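Long-range contact in OxyA protein (Actinoplanes teichomyceticus, PDB 5HH3), which is a haem-dependent cytochrome P450 that probably catalyses a phenolic coupling step in the cyclisation of a glycopeptide antibiotic precursor peptide: residues 76-81 with 288-293. Sequence-based numbering, arbitrary orientation.
With HEM (protoporphyrin IX containing Fe), chain G.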
loop_
_atom_site.group_PDB
_atom_site.type_symbol
_atom_site.label_atom_id
_atom_site.label_comp_id
_atom_site.label_asym_id
_atom_site.label_seq_id
_atom_site.Cartn_x
_atom_site.Cartn_y
_atom_site.Cartn_z
ATOM N N LEU B 76 -3.099 -11.866 9.634
ATOM C CA LEU B 76 -4.388 -11.317 9.225
ATOM C C LEU B 76 -4.330 -9.931 8.556
ATOM O O LEU B 76 -5.301 -9.534 7.882
ATOM C CB LEU B 76 -5.363 -11.281 10.411
ATOM C CG LEU B 76 -5.968 -12.596 10.901
ATOM C CD1 LEU B 76 -6.786 -12.271 12.142
ATOM C CD2 LEU B 76 -6.828 -13.316 9.858
ATOM N N LEU B 77 -3.240 -9.184 8.745
ATOM C CA LEU B 77 -3.132 -7.867 8.111
ATOM C C LEU B 77 -2.835 -8.041 6.637
ATOM O O LEU B 77 -3.632 -7.657 5.777
ATOM C CB LEU B 77 -2.047 -7.000 8.747
ATOM C CG LEU B 77 -2.052 -5.573 8.171
ATOM C CD1 LEU B 77 -2.161 -4.579 9.304
ATOM C CD2 LEU B 77 -0.849 -5.281 7.270
ATOM N N TYR B 78 -1.705 -8.667 6.355
ATOM C CA TYR B 78 -1.229 -8.792 4.986
ATOM C C TYR B 78 -2.143 -9.656 4.113
ATOM O O TYR B 78 -2.144 -9.493 2.893
ATOM C CB TYR B 78 0.216 -9.284 4.968
ATOM C CG TYR B 78 1.209 -8.216 5.410
ATOM C CD1 TYR B 78 1.508 -7.114 4.585
ATOM C CD2 TYR B 78 1.844 -8.293 6.660
ATOM C CE1 TYR B 78 2.415 -6.136 4.992
ATOM C CE2 TYR B 78 2.758 -7.328 7.071
ATOM C CZ TYR B 78 3.041 -6.252 6.243
ATOM O OH TYR B 78 3.943 -5.310 6.676
ATOM N N GLY B 79 -2.928 -10.541 4.734
ATOM C CA GLY B 79 -3.953 -11.317 4.025
ATOM C C GLY B 79 -5.144 -10.506 3.504
ATOM O O GLY B 79 -5.832 -10.957 2.597
ATOM N N GLY B 80 -5.390 -9.321 4.074
ATOM C CA GLY B 80 -6.415 -8.383 3.571
ATOM C C GLY B 80 -5.905 -7.283 2.636
ATOM O O GLY B 80 -6.655 -6.348 2.326
ATOM N N THR B 81 -4.645 -7.403 2.190
ATOM C CA THR B 81 -3.966 -6.402 1.361
ATOM C C THR B 81 -3.353 -7.048 0.111
ATOM O O THR B 81 -2.811 -8.161 0.181
ATOM C CB THR B 81 -2.799 -5.736 2.137
ATOM O OG1 THR B 81 -3.156 -5.560 3.510
ATOM C CG2 THR B 81 -2.458 -4.378 1.555
ATOM N N THR B 288 7.782 -2.164 13.710
ATOM C CA THR B 288 7.435 -3.561 13.472
ATOM C C THR B 288 6.386 -3.602 12.382
ATOM O O THR B 288 5.762 -2.579 12.072
ATOM C CB THR B 288 6.814 -4.210 14.737
ATOM O OG1 THR B 288 5.783 -3.364 15.242
ATOM C CG2 THR B 288 7.841 -4.426 15.811
ATOM N N HIS B 289 6.157 -4.784 11.821
ATOM C CA HIS B 289 5.025 -4.989 10.934
ATOM C C HIS B 289 3.728 -4.763 11.747
ATOM O O HIS B 289 3.646 -5.200 12.905
ATOM C CB HIS B 289 4.999 -6.416 10.372
ATOM C CG HIS B 289 6.156 -6.734 9.488
ATOM N ND1 HIS B 289 6.181 -6.402 8.144
ATOM C CD2 HIS B 289 7.343 -7.331 9.750
ATOM C CE1 HIS B 289 7.329 -6.799 7.617
ATOM N NE2 HIS B 289 8.045 -7.371 8.570
ATOM N N PRO B 290 2.716 -4.112 11.142
ATOM C CA PRO B 290 1.470 -3.962 11.863
ATOM C C PRO B 290 0.778 -5.281 12.200
ATOM O O PRO B 290 0.783 -6.216 11.388
ATOM C CB PRO B 290 0.598 -3.115 10.947
ATOM C CG PRO B 290 1.389 -2.837 9.724
ATOM C CD PRO B 290 2.633 -3.648 9.753
ATOM N N ARG B 291 0.238 -5.333 13.418
ATOM C CA ARG B 291 -0.471 -6.470 13.945
ATOM C C ARG B 291 -1.980 -6.154 13.961
ATOM O O ARG B 291 -2.353 -5.021 14.248
ATOM C CB ARG B 291 -0.046 -6.737 15.400
ATOM C CG ARG B 291 1.447 -6.891 15.721
ATOM C CD ARG B 291 2.016 -8.103 15.106
ATOM N NE ARG B 291 3.279 -8.584 15.697
ATOM C CZ ARG B 291 4.507 -8.373 15.212
ATOM N NH1 ARG B 291 4.694 -7.565 14.177
ATOM N NH2 ARG B 291 5.560 -8.940 15.807
ATOM N N VAL B 292 -2.835 -7.153 13.699
ATOM C CA VAL B 292 -4.285 -6.986 13.833
ATOM C C VAL B 292 -4.712 -7.525 15.189
ATOM O O VAL B 292 -4.313 -8.620 15.543
ATOM C CB VAL B 292 -5.079 -7.759 12.756
ATOM C CG1 VAL B 292 -6.570 -7.441 12.853
ATOM C CG2 VAL B 292 -4.575 -7.419 11.371
ATOM N N ALA B 293 -5.536 -6.767 15.917
ATOM C CA ALA B 293 -6.172 -7.260 17.161
ATOM C C ALA B 293 -7.210 -8.331 16.860
ATOM O O ALA B 293 -8.121 -8.116 16.053
ATOM C CB ALA B 293 -6.790 -6.114 17.948
HETATM C CHA HEM G . 12.473 -10.164 12.705
HETATM C CHB HEM G . 16.170 -12.385 10.487
HETATM C CHC HEM G . 18.946 -8.460 11.242
HETATM C CHD HEM G . 15.273 -6.313 13.510
HETATM C C1A HEM G . 13.233 -11.078 12.016
HETATM C C2A HEM G . 12.731 -12.306 11.501
HETATM C C3A HEM G . 13.771 -12.936 10.888
HETATM C C4A HEM G . 14.918 -12.102 11.013
HETATM C CMA HEM G . 13.722 -14.266 10.178
HETATM C CAA HEM G . 11.309 -12.812 11.634
HETATM C CBA HEM G . 11.186 -13.596 12.939
HETATM C CGA HEM G . 9.794 -14.139 13.219
HETATM O O1A HEM G . 8.763 -13.638 12.706
HETATM O O2A HEM G . 9.660 -15.115 14.004
HETATM C C1B HEM G . 17.268 -11.502 10.481
HETATM C C2B HEM G . 18.542 -11.793 9.883
HETATM C C3B HEM G . 19.341 -10.689 10.087
HETATM C C4B HEM G . 18.495 -9.719 10.837
HETATM C CMB HEM G . 18.938 -13.068 9.170
HETATM C CAB HEM G . 20.759 -10.425 9.734
HETATM C CBB HEM G . 21.642 -11.293 9.231
HETATM C C1C HEM G . 18.204 -7.499 11.917
HETATM C C2C HEM G . 18.671 -6.225 12.307
HETATM C C3C HEM G . 17.604 -5.595 12.960
HETATM C C4C HEM G . 16.507 -6.526 12.957
HETATM C CMC HEM G . 20.055 -5.660 12.043
HETATM C CAC HEM G . 17.528 -4.252 13.590
HETATM C CBC HEM G . 18.520 -3.373 13.713
HETATM C C1D HEM G . 14.227 -7.232 13.441
HETATM C C2D HEM G . 12.904 -6.903 14.014
HETATM C C3D HEM G . 12.119 -7.967 13.793
HETATM C C4D HEM G . 12.980 -8.936 13.083
HETATM C CMD HEM G . 12.442 -5.642 14.709
HETATM C CAD HEM G . 10.660 -8.089 14.211
HETATM C CBD HEM G . 9.658 -7.478 13.219
HETATM C CGD HEM G . 8.216 -7.641 13.725
HETATM O O1D HEM G . 7.233 -7.259 13.066
HETATM O O2D HEM G . 7.934 -8.151 14.818
HETATM N NA HEM G . 14.579 -10.972 11.724
HETATM N NB HEM G . 17.312 -10.291 11.046
HETATM N NC HEM G . 16.921 -7.676 12.352
HETATM N ND HEM G . 14.238 -8.476 12.923
HETATM FE FE HEM G . 15.709 -9.352 12.035
HETATM O O HOH W 1 14.948 -8.707 10.183
#
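Y78 and H289 form the one hydrogen bond that joins the two segments. Y78 OH lies 2.9 Å from H289 ND1, in the plane of the imidazole and at its edge. The bond is nearly straight, 171°, and either atom could be the donor. It helps to orient the imidazole. The two rings are steeply inclined, with their planes at 76°.

Apolar contacts fill the rest. L77 CD1 packs on P290 CB at 3.5 Å. CG of L77 is anti to the backbone N (chi1 -174°), which carries the branch over to the proline. The other methyl, CD2, sits over the centre of the Y78 ring, 3.8 Å above its plane. V292 CG2 presses against the helix backbone, 3.4 Å from L77 N, and also meets CB of L76 and L77. T186 of the second subunit packs against both L76 and V292.

Polar groups of H289 and R291 bind a haem propionate. CB of R291 points away from 76-81, and its guanidinium grips the propionate with two nitrogens. NH1 reaches HEM O1D at 2.8 Å and NH2 reaches HEM O2D at 2.7 Å. H289 N adds a third bond, to HEM O1D at 3.0 Å. R291 NH1 also bonds H289 O, which ties the guanidinium to its own loop. The positive charge should favour an ionised propionate.

Strand 291-293 pairs with 72-73 and 309-312 in the mixed sheet. The contact thus joins helix 75-78 to strand 291-293 and the loop before it, which bind a haem propionate in the cytochrome P450 fold.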